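PDB 7L7W: probable disease resistance protein At5g66900 from Arabidopsis thaliana, which acts in plant immunity as a helper receptor, a calcium-permeable nonselective cation channel whose N-terminal RPW8-type (CC-R) domain is the part described here. Local coordinates for residues K22-V27 / D77-A82; V26-A31 / S46-L51; L72-D77 / L112-I117; F37-K42 / E99-I104. The protein carries 2 engineered substitutions. One frame throughout, in Å; residues are numbered along the deposited sequence. Where two conformers were deposited one is given.

From the N terminus, helix 20-32 supplies the first segment of two contacts, which share Val26 and Val27: contact 2 closes the short connection to helix 38-60, whereas contact 1 reaches past that helix to 70-88. Contact 4 starts at the N-terminal end of helix 38-60 and runs to helix 97-114, crossing all three others along the chain. Contact 3, which joins helix 70-88 to the C-terminal end of helix 97-114, lies in series with contact 2 but crosses contact 1, overlapping it at Asp77. Contact 2 touches contacts 1, 3 and 4 through both side-chain and backbone atoms. Together the four tie all four bundle helices to one another.

Contact 1: K22-V27 / D77-A82; sequences KLLKVV and DTIERA. With NI (nickel (II) ion), chain B.
Leu23 and Ile79 form the close-packed centre of this helix pair. The CD2 branch of Leu23 reaches CG2 of Ile79 at 3.4 Å, and the two side chains pass each other at a slant. A chi1 of 169° sets CG of Leu23 anti to N and directs its branches to Ile79 and Glu80. Leu24 approaches the same methyl from another side, its CD1 lying 4.2 Å from Ile79 CG2. One turn further on, Val27 CG1 rests on Ala82 CB at 3.8 Å, a buried spot that Met48 and Ile107 of the other helices also help to line.

The side toward Glu80 is looser and polar. There CD1 of Leu23 lies 3.5 Å from OE1 of Glu80, whose chain bends at chi2 (-61°) to bring the carboxylate back toward the helix 20-32 side. Both oxygens of Glu80 grip a nickel ion, OE1 at 2.2 Å and OE2 at 2.6 Å, and Asp83 is the other protein ligand of the site. Leu23 and Glu80 are both partly exposed. With axes at 23° and 9.9 Å apart, the segments form a roughly parallel, directly packed pair within the four-helix bundle of the RPW8-type (CC-R) domain.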
# COMPACT_ATOMS: atom_id res chain seq x y z
N LYS A 22 -23.50 -21.94 -9.66
CA LYS A 22 -22.47 -22.64 -8.90
C LYS A 22 -21.12 -21.91 -9.02
O LYS A 22 -20.45 -21.61 -8.01
CB LYS A 22 -22.38 -24.08 -9.39
CG LYS A 22 -21.06 -24.77 -9.17
CD LYS A 22 -20.98 -26.08 -9.95
CE LYS A 22 -21.59 -27.23 -9.17
NZ LYS A 22 -20.64 -28.37 -9.02
N LEU A 23 -20.73 -21.61 -10.25
CA LEU A 23 -19.52 -20.85 -10.50
C LEU A 23 -19.59 -19.44 -9.90
O LEU A 23 -18.56 -18.87 -9.56
CB LEU A 23 -19.24 -20.81 -11.99
CG LEU A 23 -18.17 -19.85 -12.50
CD1 LEU A 23 -16.82 -20.54 -12.42
CD2 LEU A 23 -18.45 -19.46 -13.95
N LEU A 24 -20.79 -18.88 -9.74
CA LEU A 24 -20.86 -17.56 -9.11
C LEU A 24 -20.75 -17.66 -7.58
O LEU A 24 -20.15 -16.78 -6.95
CB LEU A 24 -22.15 -16.85 -9.50
CG LEU A 24 -22.20 -15.41 -8.99
CD1 LEU A 24 -20.97 -14.59 -9.48
CD2 LEU A 24 -23.50 -14.76 -9.44
N LYS A 25 -21.34 -18.70 -6.98
CA LYS A 25 -21.23 -18.85 -5.54
C LYS A 25 -19.78 -19.07 -5.12
O LYS A 25 -19.36 -18.60 -4.06
CB LYS A 25 -22.11 -20.00 -5.06
CG LYS A 25 -22.21 -20.14 -3.53
CD LYS A 25 -23.40 -19.37 -2.95
CE LYS A 25 -23.13 -18.92 -1.53
NZ LYS A 25 -24.13 -17.88 -1.13
N VAL A 26 -19.01 -19.79 -5.95
CA VAL A 26 -17.60 -19.96 -5.62
C VAL A 26 -16.90 -18.61 -5.55
O VAL A 26 -16.16 -18.31 -4.60
CB VAL A 26 -16.90 -20.88 -6.64
CG1 VAL A 26 -15.39 -20.80 -6.44
CG2 VAL A 26 -17.39 -22.31 -6.50
N VAL A 27 -17.13 -17.77 -6.56
CA VAL A 27 -16.46 -16.47 -6.64
C VAL A 27 -16.89 -15.58 -5.47
O VAL A 27 -16.08 -14.81 -4.93
CB VAL A 27 -16.74 -15.83 -8.01
CG1 VAL A 27 -16.09 -14.44 -8.13
CG2 VAL A 27 -16.22 -16.73 -9.13
N ASP A 77 -18.14 -15.22 -19.44
CA ASP A 77 -16.85 -14.55 -19.49
C ASP A 77 -16.70 -13.48 -18.41
O ASP A 77 -15.58 -13.23 -17.92
CB ASP A 77 -16.65 -13.95 -20.88
CG ASP A 77 -16.39 -15.02 -21.95
OD1 ASP A 77 -16.26 -14.65 -23.15
OD2 ASP A 77 -16.35 -16.23 -21.60
N THR A 78 -17.81 -12.85 -18.01
CA THR A 78 -17.72 -11.85 -16.95
C THR A 78 -17.53 -12.51 -15.59
O THR A 78 -16.68 -12.07 -14.79
CB THR A 78 -18.95 -10.95 -16.96
OG1 THR A 78 -20.11 -11.74 -17.16
CG2 THR A 78 -18.89 -10.02 -18.17
N ILE A 79 -18.27 -13.60 -15.33
CA ILE A 79 -18.06 -14.33 -14.08
C ILE A 79 -16.65 -14.90 -14.04
O ILE A 79 -16.03 -14.97 -12.97
CB ILE A 79 -19.13 -15.42 -13.93
CG1 ILE A 79 -20.51 -14.78 -13.80
CG2 ILE A 79 -18.86 -16.27 -12.71
CD1 ILE A 79 -21.69 -15.79 -13.91
N GLU A 80 -16.08 -15.27 -15.20
CA GLU A 80 -14.72 -15.80 -15.20
C GLU A 80 -13.68 -14.71 -15.01
O GLU A 80 -12.62 -14.97 -14.42
CB GLU A 80 -14.46 -16.58 -16.48
CG GLU A 80 -14.78 -18.06 -16.32
CD GLU A 80 -13.94 -18.74 -15.24
OE1 GLU A 80 -14.36 -18.70 -14.06
OE2 GLU A 80 -12.88 -19.32 -15.59
N ARG A 81 -13.95 -13.48 -15.47
CA ARG A 81 -13.05 -12.39 -15.11
C ARG A 81 -13.08 -12.12 -13.60
O ARG A 81 -12.02 -11.92 -12.98
CB ARG A 81 -13.41 -11.13 -15.89
CG ARG A 81 -13.05 -11.25 -17.37
CD ARG A 81 -13.93 -10.37 -18.23
NE ARG A 81 -13.94 -9.01 -17.72
CZ ARG A 81 -14.93 -8.14 -17.93
NH1 ARG A 81 -16.01 -8.51 -18.64
NH2 ARG A 81 -14.85 -6.91 -17.42
N ALA A 82 -14.27 -12.15 -12.99
CA ALA A 82 -14.30 -12.02 -11.53
C ALA A 82 -13.51 -13.14 -10.88
O ALA A 82 -12.75 -12.90 -9.93
CB ALA A 82 -15.74 -12.01 -11.02
NI NI B . -12.62 -19.72 -13.07

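Contact 2: V26-A31 / S46-L51; sequences VVIDEA and STMEIL
Within the antiparallel helical hairpin that opens the four-helix bundle, Ile28 and Met48 face each other across the groove between helices 20-32 and 38-60. The two short segments run in opposed directions, at 156°, with their axes 10.1 Å apart, and the CA atoms of these two residues make the nearest backbone approach. The contact is one of apolar packing, centred on Met48.

Ile28 and Met48 lie side by side, their chains pointing opposite ways. CB of Met48 meets CG1 of Ile28 at 3.7 Å, while CD1 of Ile28 runs on past that carbon toward the carbonyl oxygen of Met48. From CA through CB and CG to SD the methionine chain is extended, and SD meets Val27 CG1 at 3.6 Å, with the two side chains crossing at about a right angle. Met48 also touches Leu24 and Met111, so the methionine lies between helices 20-32 and 97-114.

Toward the outer side, the aliphatic part of Glu49 lies beside Ile28, CG to CD1 4.1 Å. Its carboxylate is turned to a different task, a salt bridge from OE2 to Lys32 further along helix 20-32. The last bond of Met48 bends at chi3 (-64°), and this turn carries CE to the carbonyl oxygen of Val27 and, 4.0 Å away, to the CB methyl of Ala31.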
# COMPACT_ATOMS: atom_id res chain seq x y z
N VAL A 26 -19.01 -19.79 -5.95
CA VAL A 26 -17.60 -19.96 -5.62
C VAL A 26 -16.90 -18.61 -5.55
O VAL A 26 -16.16 -18.31 -4.60
CB VAL A 26 -16.90 -20.88 -6.64
CG1 VAL A 26 -15.39 -20.80 -6.44
CG2 VAL A 26 -17.39 -22.31 -6.50
N VAL A 27 -17.13 -17.77 -6.56
CA VAL A 27 -16.46 -16.47 -6.64
C VAL A 27 -16.89 -15.58 -5.47
O VAL A 27 -16.08 -14.81 -4.93
CB VAL A 27 -16.74 -15.83 -8.01
CG1 VAL A 27 -16.09 -14.44 -8.13
CG2 VAL A 27 -16.22 -16.73 -9.13
N ILE A 28 -18.15 -15.70 -5.04
CA ILE A 28 -18.61 -14.91 -3.90
C ILE A 28 -17.90 -15.37 -2.63
O ILE A 28 -17.36 -14.55 -1.87
CB ILE A 28 -20.13 -14.99 -3.74
CG1 ILE A 28 -20.82 -14.36 -4.94
CG2 ILE A 28 -20.57 -14.21 -2.51
CD1 ILE A 28 -22.34 -14.59 -4.92
N ASP A 29 -17.87 -16.68 -2.39
CA ASP A 29 -17.27 -17.18 -1.16
C ASP A 29 -15.78 -16.88 -1.10
O ASP A 29 -15.23 -16.70 -0.01
CB ASP A 29 -17.52 -18.68 -1.02
CG ASP A 29 -19.00 -19.02 -1.01
OD1 ASP A 29 -19.79 -18.24 -0.42
OD2 ASP A 29 -19.37 -20.06 -1.61
N GLU A 30 -15.12 -16.81 -2.26
CA GLU A 30 -13.71 -16.44 -2.28
C GLU A 30 -13.52 -14.94 -2.08
O GLU A 30 -12.56 -14.53 -1.41
CB GLU A 30 -13.03 -16.88 -3.58
CG GLU A 30 -12.82 -18.38 -3.73
CD GLU A 30 -11.99 -19.00 -2.62
OE1 GLU A 30 -11.20 -18.29 -1.94
OE2 GLU A 30 -12.16 -20.23 -2.42
N ALA A 31 -14.38 -14.11 -2.67
CA ALA A 31 -14.21 -12.67 -2.51
C ALA A 31 -14.49 -12.24 -1.08
O ALA A 31 -13.81 -11.35 -0.56
CB ALA A 31 -15.13 -11.91 -3.46
N SER A 46 -21.55 -7.44 -3.21
CA SER A 46 -22.91 -6.94 -3.25
C SER A 46 -23.48 -7.05 -4.66
O SER A 46 -24.62 -7.52 -4.85
CB SER A 46 -22.98 -5.50 -2.76
OG SER A 46 -23.01 -4.62 -3.87
N THR A 47 -22.71 -6.63 -5.66
CA THR A 47 -23.18 -6.78 -7.03
C THR A 47 -23.41 -8.25 -7.38
O THR A 47 -24.44 -8.60 -7.97
CB THR A 47 -22.21 -6.15 -8.01
OG1 THR A 47 -22.42 -4.73 -8.02
CG2 THR A 47 -22.44 -6.69 -9.42
N MET A 48 -22.48 -9.12 -6.99
CA MET A 48 -22.61 -10.54 -7.31
C MET A 48 -23.79 -11.18 -6.58
O MET A 48 -24.39 -12.13 -7.10
CB MET A 48 -21.31 -11.28 -6.98
CG MET A 48 -20.16 -10.99 -7.96
SD MET A 48 -18.66 -12.00 -7.71
CE MET A 48 -18.09 -11.49 -6.08
N GLU A 49 -24.16 -10.68 -5.41
CA GLU A 49 -25.30 -11.24 -4.71
C GLU A 49 -26.61 -10.75 -5.32
O GLU A 49 -27.61 -11.47 -5.25
CB GLU A 49 -25.20 -10.91 -3.22
CG GLU A 49 -24.21 -11.84 -2.51
CD GLU A 49 -24.03 -11.57 -1.02
OE1 GLU A 49 -23.98 -10.38 -0.61
OE2 GLU A 49 -23.91 -12.56 -0.26
N ILE A 50 -26.60 -9.55 -5.91
CA ILE A 50 -27.73 -9.14 -6.76
C ILE A 50 -27.85 -10.07 -7.96
O ILE A 50 -28.95 -10.51 -8.33
CB ILE A 50 -27.55 -7.69 -7.23
CG1 ILE A 50 -27.64 -6.70 -6.08
CG2 ILE A 50 -28.55 -7.36 -8.34
CD1 ILE A 50 -27.13 -5.32 -6.48
N LEU A 51 -26.73 -10.33 -8.63
CA LEU A 51 -26.76 -11.14 -9.85
C LEU A 51 -27.06 -12.61 -9.57
O LEU A 51 -27.52 -13.31 -10.48
CB LEU A 51 -25.43 -10.98 -10.58
CG LEU A 51 -25.04 -11.98 -11.68
CD1 LEU A 51 -25.72 -11.60 -13.00
CD2 LEU A 51 -23.52 -12.06 -11.84

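Contact 3: L72-D77 / L112-I117; sequences LKELRD and LKFCQI
Leu75 lays its whole side chain against the ring of Phe114; its carbons gather at the CZ end of the ring, and CD1 stands over the face. CB sits by the outer end of the ring, 3.5 Å from CZ of Phe114 and close to CE1 as well. CG is slightly farther off, near CZ and CE2. At the tip the branches divide: CD2 stays by the CZ corner at 3.7 Å, whereas CD1 swings over the face and stands 3.6 Å from the ring centroid, 15° off the normal, as a CH-pi contact. The chi1 of Leu75, 179°, aims this branched end at the ring.

The rim of the same ring is met by two other residues. CD2 of Leu72 lies near the ring plane, 4.1 Å from CZ of Phe114. OE2 of Glu74 also lies near that plane, but by CD1 of Phe114 at 3.7 Å, with the carboxylate turned 47° from the ring. Lys113 brings NZ to 4.0 Å from the same OE2, too far for a salt bridge.

Leu54 of helix 38-60 also packs on Phe114, at the end of helix 97-114 where the chain enters a type I turn. The contact therefore owes its cohesion chiefly to apolar packing and the CH-pi contact, while the attraction between Glu74 and Lys113 is probably a modest addition at the surface.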
# COMPACT_ATOMS: atom_id res chain seq x y z
N LEU A 72 -25.30 -15.22 -22.99
CA LEU A 72 -24.89 -16.17 -21.96
C LEU A 72 -23.40 -16.51 -22.05
O LEU A 72 -22.76 -16.81 -21.02
CB LEU A 72 -25.77 -17.42 -22.05
CG LEU A 72 -27.24 -17.04 -21.82
CD1 LEU A 72 -28.15 -18.25 -21.63
CD2 LEU A 72 -27.36 -16.09 -20.62
N LYS A 73 -22.82 -16.44 -23.24
CA LYS A 73 -21.38 -16.59 -23.34
C LYS A 73 -20.67 -15.41 -22.68
O LYS A 73 -19.63 -15.59 -22.03
CB LYS A 73 -20.98 -16.76 -24.81
CG LYS A 73 -19.67 -17.52 -25.01
CD LYS A 73 -19.86 -19.04 -24.88
CE LYS A 73 -18.53 -19.73 -24.54
NZ LYS A 73 -18.29 -19.90 -23.06
N GLU A 74 -21.24 -14.20 -22.77
CA GLU A 74 -20.63 -13.07 -22.07
C GLU A 74 -20.89 -13.12 -20.57
O GLU A 74 -20.08 -12.61 -19.79
CB GLU A 74 -21.11 -11.75 -22.66
CG GLU A 74 -22.37 -11.19 -22.00
CD GLU A 74 -22.66 -9.75 -22.39
OE1 GLU A 74 -22.01 -9.26 -23.35
OE2 GLU A 74 -23.54 -9.12 -21.74
N LEU A 75 -21.99 -13.74 -20.13
CA LEU A 75 -22.17 -13.98 -18.70
C LEU A 75 -21.07 -14.90 -18.18
O LEU A 75 -20.45 -14.62 -17.13
CB LEU A 75 -23.54 -14.59 -18.43
CG LEU A 75 -23.82 -14.90 -16.95
CD1 LEU A 75 -23.76 -13.63 -16.12
CD2 LEU A 75 -25.17 -15.63 -16.75
N ARG A 76 -20.85 -16.02 -18.89
CA ARG A 76 -19.71 -16.89 -18.60
C ARG A 76 -18.42 -16.09 -18.46
O ARG A 76 -17.71 -16.20 -17.45
CB ARG A 76 -19.60 -17.93 -19.72
CG ARG A 76 -18.50 -18.97 -19.57
CD ARG A 76 -19.02 -20.18 -18.79
NE ARG A 76 -19.36 -21.35 -19.60
CZ ARG A 76 -20.04 -22.40 -19.14
NH1 ARG A 76 -20.45 -22.41 -17.88
NH2 ARG A 76 -20.32 -23.44 -19.92
N ASP A 77 -18.14 -15.22 -19.44
CA ASP A 77 -16.85 -14.55 -19.49
C ASP A 77 -16.70 -13.48 -18.41
O ASP A 77 -15.58 -13.23 -17.92
CB ASP A 77 -16.65 -13.95 -20.88
CG ASP A 77 -16.39 -15.02 -21.95
OD1 ASP A 77 -16.26 -14.65 -23.15
OD2 ASP A 77 -16.35 -16.23 -21.60
N LEU A 112 -23.59 -5.56 -13.32
CA LEU A 112 -24.82 -4.82 -13.09
C LEU A 112 -25.61 -4.66 -14.38
O LEU A 112 -26.82 -4.89 -14.39
CB LEU A 112 -24.50 -3.46 -12.46
CG LEU A 112 -24.14 -3.57 -10.98
CD1 LEU A 112 -24.03 -2.19 -10.36
CD2 LEU A 112 -25.12 -4.43 -10.21
N LYS A 113 -24.93 -4.31 -15.48
CA LYS A 113 -25.69 -4.14 -16.72
C LYS A 113 -26.33 -5.45 -17.14
O LYS A 113 -27.47 -5.47 -17.61
CB LYS A 113 -24.82 -3.58 -17.84
CG LYS A 113 -25.66 -3.20 -19.07
CD LYS A 113 -24.92 -3.41 -20.39
CE LYS A 113 -24.57 -4.89 -20.61
NZ LYS A 113 -25.47 -5.57 -21.59
N PHE A 114 -25.64 -6.57 -16.90
CA PHE A 114 -26.20 -7.85 -17.25
C PHE A 114 -27.49 -8.13 -16.48
O PHE A 114 -28.38 -8.81 -16.99
CB PHE A 114 -25.19 -8.95 -16.99
CG PHE A 114 -25.61 -10.27 -17.52
CD1 PHE A 114 -25.20 -10.67 -18.78
CD2 PHE A 114 -26.44 -11.09 -16.78
CE1 PHE A 114 -25.61 -11.89 -19.30
CE2 PHE A 114 -26.87 -12.32 -17.29
CZ PHE A 114 -26.45 -12.72 -18.55
N CYS A 115 -27.61 -7.60 -15.26
CA CYS A 115 -28.82 -7.81 -14.48
C CYS A 115 -30.05 -7.13 -15.08
O CYS A 115 -31.13 -7.24 -14.49
CB CYS A 115 -28.60 -7.33 -13.05
SG CYS A 115 -27.44 -8.35 -12.09
N GLN A 116 -29.92 -6.43 -16.21
CA GLN A 116 -31.05 -5.90 -16.96
C GLN A 116 -31.41 -6.80 -18.15
O GLN A 116 -32.01 -6.33 -19.13
CB GLN A 116 -30.77 -4.48 -17.45
CG GLN A 116 -30.06 -3.57 -16.44
CD GLN A 116 -30.87 -3.35 -15.17
OE1 GLN A 116 -32.09 -3.14 -15.23
NE2 GLN A 116 -30.20 -3.39 -14.02
N ILE A 117 -31.02 -8.06 -18.11
CA ILE A 117 -31.28 -8.96 -19.21
C ILE A 117 -32.76 -9.33 -19.22
O ILE A 117 -33.37 -9.56 -18.17
CB ILE A 117 -30.37 -10.20 -19.09
CG1 ILE A 117 -30.51 -11.11 -20.31
CG2 ILE A 117 -30.63 -10.94 -17.78
CD1 ILE A 117 -29.46 -10.86 -21.36

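Contact 4: F37-K42 / E99-I104; sequences FKPLSK and EYTRKI. Engineered in segment 99-104: Glu99 (natural residue Lys).
Phe37 brings the end of its ring to the rim of Tyr100, CE2 to CE2 3.9 Å, so that Phe37 CE2 lies near the plane of the tyrosine ring. Its neighbour CZ meets OG1 of Thr101 at 3.7 Å; this hydroxyl, at the edge of the Phe37 ring, is bonded to the backbone O of the engineered Glu97. A trans chi1 (-172°) turns the Phe37 ring toward helix 97-114.

Aliphatic contacts flank the pair. Pro39 CG faces Thr101 CG2 at 4.1 Å, and the carbonyl O of Pro39 lies 3.8 Å from CG2 of Ile104. Leu40 comes across the end of Tyr100 at about a right angle, CD1 to OH 3.7 Å, while the hydroxyl itself hydrogen-bonds to Ala85 O. Phe89 stacks on Phe37 and meets the Tyr100 ring, and Tyr95 of the second subunit packs on Phe37 too. With the segment axes at 31°, helices 38-60 and 97-114 run the same way here, and the cluster forms an aromatic end to the core of the RPW8-type four-helix bundle.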
# COMPACT_ATOMS: atom_id res chain seq x y z
N PHE A 37 -10.41 -5.47 2.30
CA PHE A 37 -10.36 -4.81 0.99
C PHE A 37 -11.78 -4.67 0.46
O PHE A 37 -12.38 -5.64 -0.02
CB PHE A 37 -9.46 -5.58 0.01
CG PHE A 37 -9.21 -4.86 -1.29
CD1 PHE A 37 -8.50 -3.66 -1.32
CD2 PHE A 37 -9.70 -5.37 -2.50
CE1 PHE A 37 -8.28 -2.99 -2.52
CE2 PHE A 37 -9.47 -4.71 -3.70
CZ PHE A 37 -8.77 -3.52 -3.71
N LYS A 38 -12.32 -3.46 0.54
CA LYS A 38 -13.76 -3.27 0.35
C LYS A 38 -14.23 -3.39 -1.10
O LYS A 38 -15.34 -3.90 -1.31
CB LYS A 38 -14.20 -1.93 0.93
CG LYS A 38 -14.01 -1.83 2.45
CD LYS A 38 -14.34 -3.13 3.14
CE LYS A 38 -14.41 -2.94 4.65
NZ LYS A 38 -15.06 -4.12 5.32
N PRO A 39 -13.47 -2.92 -2.11
CA PRO A 39 -13.92 -3.15 -3.50
C PRO A 39 -14.23 -4.60 -3.79
O PRO A 39 -15.11 -4.89 -4.62
CB PRO A 39 -12.73 -2.66 -4.34
CG PRO A 39 -12.10 -1.60 -3.49
CD PRO A 39 -12.26 -2.08 -2.06
N LEU A 40 -13.56 -5.53 -3.13
CA LEU A 40 -13.90 -6.94 -3.28
C LEU A 40 -15.06 -7.32 -2.35
O LEU A 40 -16.15 -7.68 -2.83
CB LEU A 40 -12.68 -7.81 -3.01
CG LEU A 40 -11.79 -8.11 -4.22
CD1 LEU A 40 -10.69 -9.09 -3.86
CD2 LEU A 40 -12.62 -8.64 -5.41
N SER A 41 -14.85 -7.24 -1.03
CA SER A 41 -15.73 -7.89 -0.07
C SER A 41 -17.02 -7.13 0.21
O SER A 41 -17.97 -7.71 0.74
CB SER A 41 -14.99 -8.11 1.25
OG SER A 41 -14.59 -6.86 1.81
N LYS A 42 -17.08 -5.85 -0.14
CA LYS A 42 -18.33 -5.11 -0.02
C LYS A 42 -18.91 -4.91 -1.42
O LYS A 42 -19.96 -5.48 -1.75
CB LYS A 42 -18.11 -3.78 0.70
CG LYS A 42 -19.30 -3.27 1.51
CD LYS A 42 -19.24 -1.73 1.65
CE LYS A 42 -18.80 -1.11 0.32
NZ LYS A 42 -19.03 0.37 0.17
N GLU A 99 -4.72 0.31 -10.17
CA GLU A 99 -4.90 -0.48 -11.38
C GLU A 99 -5.95 -1.56 -11.15
O GLU A 99 -6.99 -1.61 -11.82
CB GLU A 99 -3.58 -1.12 -11.76
CG GLU A 99 -3.47 -1.52 -13.18
CD GLU A 99 -2.11 -2.12 -13.47
OE1 GLU A 99 -1.88 -3.28 -13.03
OE2 GLU A 99 -1.28 -1.42 -14.10
N TYR A 100 -5.68 -2.41 -10.15
CA TYR A 100 -6.55 -3.54 -9.91
C TYR A 100 -7.94 -3.06 -9.55
O TYR A 100 -8.94 -3.60 -10.04
CB TYR A 100 -5.96 -4.40 -8.80
CG TYR A 100 -6.76 -5.59 -8.37
CD1 TYR A 100 -6.65 -6.81 -9.04
CD2 TYR A 100 -7.60 -5.53 -7.25
CE1 TYR A 100 -7.37 -7.91 -8.62
CE2 TYR A 100 -8.31 -6.63 -6.83
CZ TYR A 100 -8.20 -7.82 -7.51
OH TYR A 100 -8.93 -8.92 -7.08
N THR A 101 -8.03 -1.96 -8.80
CA THR A 101 -9.35 -1.52 -8.40
C THR A 101 -10.17 -1.14 -9.63
O THR A 101 -11.33 -1.56 -9.76
CB THR A 101 -9.26 -0.38 -7.40
OG1 THR A 101 -8.56 -0.85 -6.25
CG2 THR A 101 -10.65 0.04 -6.96
N ARG A 102 -9.55 -0.44 -10.59
CA ARG A 102 -10.26 -0.08 -11.81
C ARG A 102 -10.79 -1.33 -12.50
O ARG A 102 -11.97 -1.40 -12.84
CB ARG A 102 -9.35 0.73 -12.75
CG ARG A 102 -8.98 2.13 -12.24
CD ARG A 102 -10.06 2.74 -11.33
NE ARG A 102 -9.56 3.82 -10.47
CZ ARG A 102 -9.22 3.67 -9.19
NH1 ARG A 102 -9.35 2.49 -8.62
NH2 ARG A 102 -8.76 4.70 -8.48
N LYS A 103 -9.93 -2.35 -12.63
CA LYS A 103 -10.36 -3.62 -13.22
C LYS A 103 -11.56 -4.19 -12.46
O LYS A 103 -12.60 -4.50 -13.06
CB LYS A 103 -9.16 -4.57 -13.20
CG LYS A 103 -9.28 -5.91 -13.86
CD LYS A 103 -7.90 -6.64 -13.81
CE LYS A 103 -6.73 -5.65 -14.02
NZ LYS A 103 -5.52 -6.22 -14.71
N ILE A 104 -11.47 -4.24 -11.13
CA ILE A 104 -12.58 -4.78 -10.34
C ILE A 104 -13.84 -3.97 -10.58
O ILE A 104 -14.93 -4.53 -10.78
CB ILE A 104 -12.21 -4.82 -8.85
CG1 ILE A 104 -11.12 -5.85 -8.62
CG2 ILE A 104 -13.40 -5.23 -8.03
CD1 ILE A 104 -11.40 -7.14 -9.33